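Malonyl CoA:acyl carrier protein malonyltransferase (Streptomyces coelicolor, PDB 1NM2) probably transfers the malonyl group from malonyl-CoA to holo acyl carrier protein, supplying malonyl-ACP for fatty acid biosynthesis. Local coordinates at residues L64-L75 with A272-G280; T90-E101 with K226-D234. All coordinates share one frame; numbering follows the deposited sequence.

Overall arrangement
Both contacts are built on the central parallel sheet of the alpha/beta hydrolase-like core, where strands 93-96 and 272-275 flank strand 3-7. Contact 1 sets helix 57-75 against the end of strand 272-275; contact 2 joins strand 93-96 and the turn after it to 226-234. Their centres lie about 13 Å apart, and along the chain contact 2 is nested inside the loop that contact 1 closes. They meet where L64 CD1 packs 3.9 Å from V99 CG2, beside the turn whose G96, S98 and G100 fit the GxSxG nucleophile elbow. A bound acetate, mimicking a malonyl group, sits at S98 and is also held by R123.

Contact 1: L64-L75 with A272-G280; sequences LVAAGILSAAAL and AIIEVCPGG
Helix 57-75 packs here against the carboxyl end of strand 272-275 and the loop that leaves it, with S71 making a direct hydrogen bond to C277. The backbone N of C277 donates to S71 OG over 3.0 Å, at 155° on the hydrogen. With chi1 at 54°, OG sits between its own backbone N and carbonyl carbon, from where it can also donate back to A67 O at 2.9 Å. That carbonyl takes the S71 backbone N as well, and the two donors reach it from opposite faces of its plane. S71 OG is thus gripped as acceptor and donor at once.

One turn earlier G68 lets the loop come close: V276 CG2 lies 3.6 Å from G68 CA, and the CA atoms of G68 and C277 come within 5.2 Å. In this core of parallel strands layered with helices, the loop carries the chain from strand 272-275 into helix 281-289, passing through a cis peptide before P278. The proline ring meets L64 roughly at right angles, with L64 CD2 3.6 Å from P278 CD. Between these two apolar meetings a water donates to L64 O and to C277 O, joining the helix backbone to the loop.

Toward the far end of the helix the packing is looser, A72 CB lying 4.2 Å from V276 CG1 and L75 CD2 4.4 Å from I274 CD1. F107 of helix 100-107 touches both A72 and V276, while W21 lies against S71 and C277.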
loop_
_atom_site.group_PDB
_atom_site.type_symbol
_atom_site.label_atom_id
_atom_site.label_comp_id
_atom_site.label_asym_id
_atom_site.label_seq_id
_atom_site.Cartn_x
_atom_site.Cartn_y
_atom_site.Cartn_z
ATOM N N LEU A 64 1.841 -6.245 -6.641
ATOM C CA LEU A 64 1.828 -4.795 -6.477
ATOM C C LEU A 64 3.228 -4.245 -6.236
ATOM O O LEU A 64 3.594 -3.206 -6.787
ATOM C CB LEU A 64 0.912 -4.396 -5.309
ATOM C CG LEU A 64 -0.590 -4.439 -5.608
ATOM C CD1 LEU A 64 -1.393 -4.371 -4.323
ATOM C CD2 LEU A 64 -0.936 -3.280 -6.532
ATOM N N VAL A 65 4.013 -4.942 -5.420
ATOM C CA VAL A 65 5.371 -4.495 -5.113
ATOM C C VAL A 65 6.265 -4.543 -6.355
ATOM O O VAL A 65 7.023 -3.607 -6.622
ATOM C CB VAL A 65 5.998 -5.345 -3.977
ATOM C CG1 VAL A 65 7.436 -4.912 -3.730
ATOM C CG2 VAL A 65 5.184 -5.175 -2.678
ATOM N N ALA A 66 6.166 -5.626 -7.119
ATOM C CA ALA A 66 6.961 -5.763 -8.333
ATOM C C ALA A 66 6.596 -4.665 -9.323
ATOM O O ALA A 66 7.463 -4.129 -10.012
ATOM C CB ALA A 66 6.733 -7.132 -8.965
ATOM N N ALA A 67 5.310 -4.336 -9.400
ATOM C CA ALA A 67 4.850 -3.290 -10.312
ATOM C C ALA A 67 5.430 -1.932 -9.915
ATOM O O ALA A 67 5.870 -1.164 -10.771
ATOM C CB ALA A 67 3.319 -3.223 -10.309
ATOM N N GLY A 68 5.423 -1.651 -8.615
ATOM C CA GLY A 68 5.947 -0.393 -8.109
ATOM C C GLY A 68 7.443 -0.253 -8.317
ATOM O O GLY A 68 7.931 0.803 -8.742
ATOM N N ILE A 69 8.180 -1.315 -8.016
ATOM C CA ILE A 69 9.626 -1.298 -8.192
ATOM C C ILE A 69 9.963 -1.163 -9.675
ATOM O O ILE A 69 10.855 -0.400 -10.054
ATOM C CB ILE A 69 10.278 -2.591 -7.662
ATOM C CG1 ILE A 69 10.059 -2.708 -6.150
ATOM C CG2 ILE A 69 11.763 -2.587 -7.982
ATOM C CD1 ILE A 69 10.504 -4.022 -5.561
ATOM N N LEU A 70 9.235 -1.902 -10.507
ATOM C CA LEU A 70 9.457 -1.884 -11.945
ATOM C C LEU A 70 9.169 -0.524 -12.583
ATOM O O LEU A 70 9.971 -0.028 -13.376
ATOM C CB LEU A 70 8.601 -2.962 -12.626
ATOM C CG LEU A 70 8.916 -3.291 -14.089
ATOM C CD1 LEU A 70 10.320 -3.896 -14.191
ATOM C CD2 LEU A 70 7.885 -4.273 -14.626
ATOM N N SER A 71 8.032 0.083 -12.245
ATOM C CA SER A 71 7.694 1.375 -12.832
ATOM C C SER A 71 8.643 2.466 -12.345
ATOM O O SER A 71 9.030 3.350 -13.114
ATOM C CB SER A 71 6.236 1.749 -12.532
ATOM O OG SER A 71 5.947 1.715 -11.148
ATOM N N ALA A 72 9.027 2.401 -11.076
ATOM C CA ALA A 72 9.954 3.383 -10.523
ATOM C C ALA A 72 11.292 3.255 -11.253
ATOM O O ALA A 72 11.903 4.254 -11.637
ATOM C CB ALA A 72 10.150 3.143 -9.046
ATOM N N ALA A 73 11.742 2.019 -11.441
ATOM C CA ALA A 73 13.001 1.774 -12.130
ATOM C C ALA A 73 12.941 2.381 -13.535
ATOM O O ALA A 73 13.890 3.017 -13.981
ATOM C CB ALA A 73 13.274 0.276 -12.203
ATOM N N ALA A 74 11.820 2.185 -14.224
ATOM C CA ALA A 74 11.640 2.730 -15.566
ATOM C C ALA A 74 11.657 4.258 -15.551
ATOM O O ALA A 74 12.201 4.890 -16.456
ATOM C CB ALA A 74 10.327 2.234 -16.161
ATOM N N LEU A 75 11.053 4.848 -14.524
ATOM C CA LEU A 75 11.001 6.300 -14.396
ATOM C C LEU A 75 12.390 6.886 -14.162
ATOM O O LEU A 75 12.643 8.053 -14.467
ATOM C CB LEU A 75 10.087 6.699 -13.235
ATOM C CG LEU A 75 10.053 8.195 -12.913
ATOM C CD1 LEU A 75 9.507 8.956 -14.108
ATOM C CD2 LEU A 75 9.201 8.445 -11.680
ATOM N N ALA A 272 4.850 18.181 -5.167
ATOM C CA ALA A 272 4.446 17.231 -6.194
ATOM C C ALA A 272 4.480 15.802 -5.663
ATOM O O ALA A 272 5.343 15.449 -4.860
ATOM C CB ALA A 272 5.356 17.354 -7.408
ATOM N N ILE A 273 3.529 14.992 -6.117
ATOM C CA ILE A 273 3.442 13.589 -5.724
ATOM C C ILE A 273 3.249 12.711 -6.953
ATOM O O ILE A 273 2.369 12.959 -7.784
ATOM C CB ILE A 273 2.250 13.317 -4.775
ATOM C CG1 ILE A 273 2.487 13.983 -3.420
ATOM C CG2 ILE A 273 2.061 11.810 -4.592
ATOM C CD1 ILE A 273 1.327 13.803 -2.445
ATOM N N ILE A 274 4.089 11.691 -7.062
ATOM C CA ILE A 274 4.006 10.737 -8.154
ATOM C C ILE A 274 3.706 9.386 -7.515
ATOM O O ILE A 274 4.408 8.955 -6.601
ATOM C CB ILE A 274 5.338 10.647 -8.937
ATOM C CG1 ILE A 274 5.582 11.949 -9.702
ATOM C CG2 ILE A 274 5.299 9.465 -9.900
ATOM C CD1 ILE A 274 6.897 11.987 -10.448
ATOM N N GLU A 275 2.638 8.743 -7.970
ATOM C CA GLU A 275 2.254 7.434 -7.459
ATOM C C GLU A 275 2.697 6.390 -8.488
ATOM O O GLU A 275 2.329 6.473 -9.660
ATOM C CB GLU A 275 0.736 7.388 -7.260
ATOM C CG GLU A 275 0.167 6.016 -6.933
ATOM C CD GLU A 275 -1.345 6.040 -6.765
ATOM O OE1 GLU A 275 -2.007 6.905 -7.388
ATOM O OE2 GLU A 275 -1.868 5.187 -6.023
ATOM N N VAL A 276 3.496 5.416 -8.063
ATOM C CA VAL A 276 3.969 4.399 -8.994
ATOM C C VAL A 276 2.843 3.479 -9.453
ATOM O O VAL A 276 1.718 3.562 -8.961
ATOM C CB VAL A 276 5.122 3.552 -8.379
ATOM C CG1 VAL A 276 6.305 4.464 -8.066
ATOM C CG2 VAL A 276 4.643 2.830 -7.106
ATOM N N CYS A 277 3.147 2.610 -10.409
ATOM C CA CYS A 277 2.158 1.686 -10.947
ATOM C C CYS A 277 1.747 0.639 -9.919
ATOM O O CYS A 277 2.589 0.086 -9.211
ATOM C CB CYS A 277 2.726 0.994 -12.191
ATOM S SG CYS A 277 1.629 -0.229 -12.926
ATOM N N PRO A 278 0.442 0.341 -9.822
ATOM C CA PRO A 278 -0.685 0.893 -10.583
ATOM C C PRO A 278 -1.291 2.088 -9.847
ATOM O O PRO A 278 -1.936 1.927 -8.813
ATOM C CB PRO A 278 -1.638 -0.291 -10.668
ATOM C CG PRO A 278 -1.474 -0.915 -9.310
ATOM C CD PRO A 278 0.028 -0.860 -9.069
ATOM N N GLY A 279 -1.083 3.284 -10.389
ATOM C CA GLY A 279 -1.579 4.486 -9.745
ATOM C C GLY A 279 -3.038 4.837 -9.941
ATOM O O GLY A 279 -3.755 4.198 -10.714
ATOM N N GLY A 280 -3.469 5.877 -9.231
ATOM C CA GLY A 280 -4.843 6.327 -9.323
ATOM C C GLY A 280 -5.496 6.528 -7.963
ATOM O O GLY A 280 -6.054 7.589 -7.691
HETATM O O HOH W 1 2.864 -0.827 -6.713
#

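Contact 2: T90-E101 with K226-D234; sequences TPGAVAGHSVGE and KVTYVSNKD. With ACY (acetic acid), chain D.
E101 and N232 lie alongside each other, running in opposite directions, their carboxylate and amide planes stacked only 3° apart, next to a turn that fits the nucleophile elbow of alpha/beta hydrolase-like folds. CG of N232 is 3.1 Å from CD of E101. With E101 bent at chi2 (-147°), N232 N donates a hydrogen bond to E101 OE1 (2.7 Å), meeting it from above the carboxylate plane. The amide meanwhile serves the elbow: N232 OD1 accepts from S98 N at 2.8 Å in the carbonyl plane, and ND2 donates to G96 O. N232 is thereby fixed in rotation and ties 226-234 to the end of strand 93-96 and to the type II' turn H97-G100.

In the strand before the elbow, V94 N donates to T228 O and V230 N to V94 O. Y229 crosses V94 at about a right angle; its OH donates to E101 O, which lies at the ring edge but receives the bond from above its carbonyl plane. V227 CG1 comes up against P91, and the T90 and V227 side chains run past each other oppositely, meeting CG2 to CG2.

S98 OG, hydrogen-bonded to H202 and R123, lies 2.4 Å from acetate OXT, too short to take at face value.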
loop_
_atom_site.group_PDB
_atom_site.type_symbol
_atom_site.label_atom_id
_atom_site.label_comp_id
_atom_site.label_asym_id
_atom_site.label_seq_id
_atom_site.Cartn_x
_atom_site.Cartn_y
_atom_site.Cartn_z
ATOM N N THR A 90 16.349 11.320 -7.198
ATOM C CA THR A 90 16.120 10.983 -5.803
ATOM C C THR A 90 14.982 11.851 -5.276
ATOM O O THR A 90 15.082 13.075 -5.266
ATOM C CB THR A 90 17.390 11.241 -4.960
ATOM O OG1 THR A 90 18.455 10.416 -5.442
ATOM C CG2 THR A 90 17.137 10.929 -3.490
ATOM N N PRO A 91 13.875 11.227 -4.844
ATOM C CA PRO A 91 12.740 11.993 -4.321
ATOM C C PRO A 91 13.027 12.601 -2.952
ATOM O O PRO A 91 13.966 12.186 -2.269
ATOM C CB PRO A 91 11.624 10.954 -4.269
ATOM C CG PRO A 91 12.366 9.706 -3.932
ATOM C CD PRO A 91 13.577 9.783 -4.845
ATOM N N GLY A 92 12.216 13.582 -2.558
ATOM C CA GLY A 92 12.389 14.216 -1.261
ATOM C C GLY A 92 11.950 13.293 -0.135
ATOM O O GLY A 92 12.489 13.342 0.972
ATOM N N ALA A 93 10.965 12.443 -0.415
ATOM C CA ALA A 93 10.465 11.497 0.577
ATOM C C ALA A 93 9.661 10.397 -0.101
ATOM O O ALA A 93 9.212 10.559 -1.236
ATOM C CB ALA A 93 9.600 12.216 1.595
ATOM N N VAL A 94 9.484 9.276 0.599
ATOM C CA VAL A 94 8.720 8.154 0.062
ATOM C C VAL A 94 7.745 7.599 1.090
ATOM O O VAL A 94 7.936 7.756 2.296
ATOM C CB VAL A 94 9.640 7.003 -0.391
ATOM C CG1 VAL A 94 10.566 7.490 -1.496
ATOM C CG2 VAL A 94 10.430 6.455 0.805
ATOM N N ALA A 95 6.693 6.953 0.605
ATOM C CA ALA A 95 5.697 6.348 1.484
ATOM C C ALA A 95 4.777 5.468 0.641
ATOM O O ALA A 95 4.822 5.510 -0.594
ATOM C CB ALA A 95 4.896 7.430 2.206
ATOM N N GLY A 96 3.961 4.659 1.301
ATOM C CA GLY A 96 3.061 3.789 0.569
ATOM C C GLY A 96 1.904 3.345 1.437
ATOM O O GLY A 96 1.974 3.445 2.659
ATOM N N HIS A 97 0.845 2.848 0.805
ATOM C CA HIS A 97 -0.333 2.407 1.539
ATOM C C HIS A 97 -0.293 0.903 1.820
ATOM O O HIS A 97 -0.449 0.092 0.913
ATOM C CB HIS A 97 -1.597 2.770 0.750
ATOM C CG HIS A 97 -2.835 2.833 1.592
ATOM N ND1 HIS A 97 -3.464 1.708 2.080
ATOM C CD2 HIS A 97 -3.536 3.892 2.060
ATOM C CE1 HIS A 97 -4.502 2.072 2.813
ATOM N NE2 HIS A 97 -4.568 3.392 2.818
ATOM N N SER A 98 -0.079 0.556 3.085
ATOM C CA SER A 98 -0.006 -0.834 3.536
ATOM C C SER A 98 1.092 -1.614 2.804
ATOM O O SER A 98 2.263 -1.505 3.159
ATOM C CB SER A 98 -1.361 -1.524 3.351
ATOM O OG SER A 98 -1.410 -2.720 4.115
ATOM N N VAL A 99 0.727 -2.400 1.795
ATOM C CA VAL A 99 1.735 -3.158 1.049
ATOM C C VAL A 99 2.692 -2.179 0.370
ATOM O O VAL A 99 3.868 -2.485 0.154
ATOM C CB VAL A 99 1.111 -4.060 -0.054
ATOM C CG1 VAL A 99 0.046 -4.952 0.538
ATOM C CG2 VAL A 99 0.539 -3.208 -1.167
ATOM N N GLY A 100 2.177 -0.999 0.039
ATOM C CA GLY A 100 2.998 0.011 -0.610
ATOM C C GLY A 100 4.162 0.457 0.257
ATOM O O GLY A 100 5.111 1.069 -0.238
ATOM N N GLU A 101 4.094 0.160 1.553
ATOM C CA GLU A 101 5.170 0.533 2.475
ATOM C C GLU A 101 6.421 -0.287 2.204
ATOM O O GLU A 101 7.541 0.179 2.426
ATOM C CB GLU A 101 4.760 0.309 3.932
ATOM C CG GLU A 101 3.657 1.213 4.436
ATOM C CD GLU A 101 3.837 1.546 5.907
ATOM O OE1 GLU A 101 4.231 2.695 6.204
ATOM O OE2 GLU A 101 3.602 0.659 6.759
ATOM N N LYS A 226 17.855 6.085 2.925
ATOM C CA LYS A 226 18.688 7.127 2.322
ATOM C C LYS A 226 17.827 8.322 1.930
ATOM O O LYS A 226 18.336 9.392 1.595
ATOM C CB LYS A 226 19.400 6.577 1.084
ATOM C CG LYS A 226 20.287 5.378 1.368
ATOM C CD LYS A 226 20.863 4.796 0.082
ATOM C CE LYS A 226 21.656 3.521 0.359
ATOM N NZ LYS A 226 22.198 2.900 -0.893
ATOM N N VAL A 227 16.515 8.114 1.961
ATOM C CA VAL A 227 15.544 9.146 1.633
ATOM C C VAL A 227 14.522 9.130 2.766
ATOM O O VAL A 227 14.273 8.078 3.360
ATOM C CB VAL A 227 14.822 8.831 0.306
ATOM C CG1 VAL A 227 13.927 9.990 -0.086
ATOM C CG2 VAL A 227 15.841 8.539 -0.790
ATOM N N THR A 228 13.941 10.286 3.070
ATOM C CA THR A 228 12.952 10.377 4.139
ATOM C C THR A 228 11.850 9.336 3.931
ATOM O O THR A 228 11.209 9.300 2.881
ATOM C CB THR A 228 12.326 11.779 4.187
ATOM O OG1 THR A 228 13.361 12.756 4.364
ATOM C CG2 THR A 228 11.340 11.878 5.344
ATOM N N TYR A 229 11.644 8.493 4.937
ATOM C CA TYR A 229 10.637 7.434 4.876
ATOM C C TYR A 229 9.489 7.731 5.849
ATOM O O TYR A 229 9.692 7.760 7.063
ATOM C CB TYR A 229 11.290 6.093 5.231
ATOM C CG TYR A 229 10.357 4.907 5.149
ATOM C CD1 TYR A 229 10.247 4.160 3.979
ATOM C CD2 TYR A 229 9.557 4.554 6.237
ATOM C CE1 TYR A 229 9.359 3.086 3.893
ATOM C CE2 TYR A 229 8.668 3.492 6.160
ATOM C CZ TYR A 229 8.575 2.764 4.987
ATOM O OH TYR A 229 7.676 1.727 4.909
ATOM N N VAL A 230 8.289 7.941 5.313
ATOM C CA VAL A 230 7.112 8.246 6.128
ATOM C C VAL A 230 6.312 6.974 6.391
ATOM O O VAL A 230 5.912 6.282 5.451
ATOM C CB VAL A 230 6.209 9.284 5.421
ATOM C CG1 VAL A 230 5.006 9.625 6.296
ATOM C CG2 VAL A 230 7.010 10.545 5.125
ATOM N N SER A 231 6.057 6.691 7.667
ATOM C CA SER A 231 5.350 5.476 8.088
ATOM C C SER A 231 3.839 5.544 8.347
ATOM O O SER A 231 3.330 6.504 8.935
ATOM C CB SER A 231 6.053 4.909 9.332
ATOM O OG SER A 231 5.292 3.892 9.963
ATOM N N ASN A 232 3.144 4.485 7.922
ATOM C CA ASN A 232 1.692 4.331 8.076
ATOM C C ASN A 232 1.202 4.314 9.520
ATOM O O ASN A 232 0.065 4.685 9.802
ATOM C CB ASN A 232 1.224 3.017 7.446
ATOM C CG ASN A 232 1.103 3.086 5.947
ATOM O OD1 ASN A 232 0.695 2.118 5.316
ATOM N ND2 ASN A 232 1.452 4.229 5.365
ATOM N N LYS A 233 2.046 3.834 10.423
ATOM C CA LYS A 233 1.678 3.729 11.832
ATOM C C LYS A 233 1.198 5.033 12.454
ATOM O O LYS A 233 0.145 5.082 13.085
ATOM C CB LYS A 233 2.871 3.198 12.641
ATOM C CG LYS A 233 2.747 3.351 14.154
ATOM C CD LYS A 233 2.476 2.026 14.833
ATOM C CE LYS A 233 2.749 2.099 16.334
ATOM N NZ LYS A 233 1.925 3.134 17.015
ATOM N N ASP A 234 1.975 6.087 12.264
ATOM C CA ASP A 234 1.668 7.373 12.862
ATOM C C ASP A 234 2.067 8.551 11.974
ATOM O O ASP A 234 2.130 9.686 12.440
ATOM C CB ASP A 234 2.413 7.461 14.187
ATOM C CG ASP A 234 3.895 7.184 14.027
ATOM O OD1 ASP A 234 4.579 6.987 15.049
ATOM O OD2 ASP A 234 4.379 7.163 12.871
HETATM C C ACY D . -3.345 -4.936 3.156
HETATM O O ACY D . -3.611 -5.734 2.164
HETATM O OXT ACY D . -2.302 -4.941 3.893
HETATM C CH3 ACY D . -4.429 -3.901 3.414
HETATM O O HOH W 2 15.150 13.092 1.855
HETATM O O HOH W 3 4.138 4.754 4.180
HETATM O O HOH W 4 5.068 1.451 8.994
#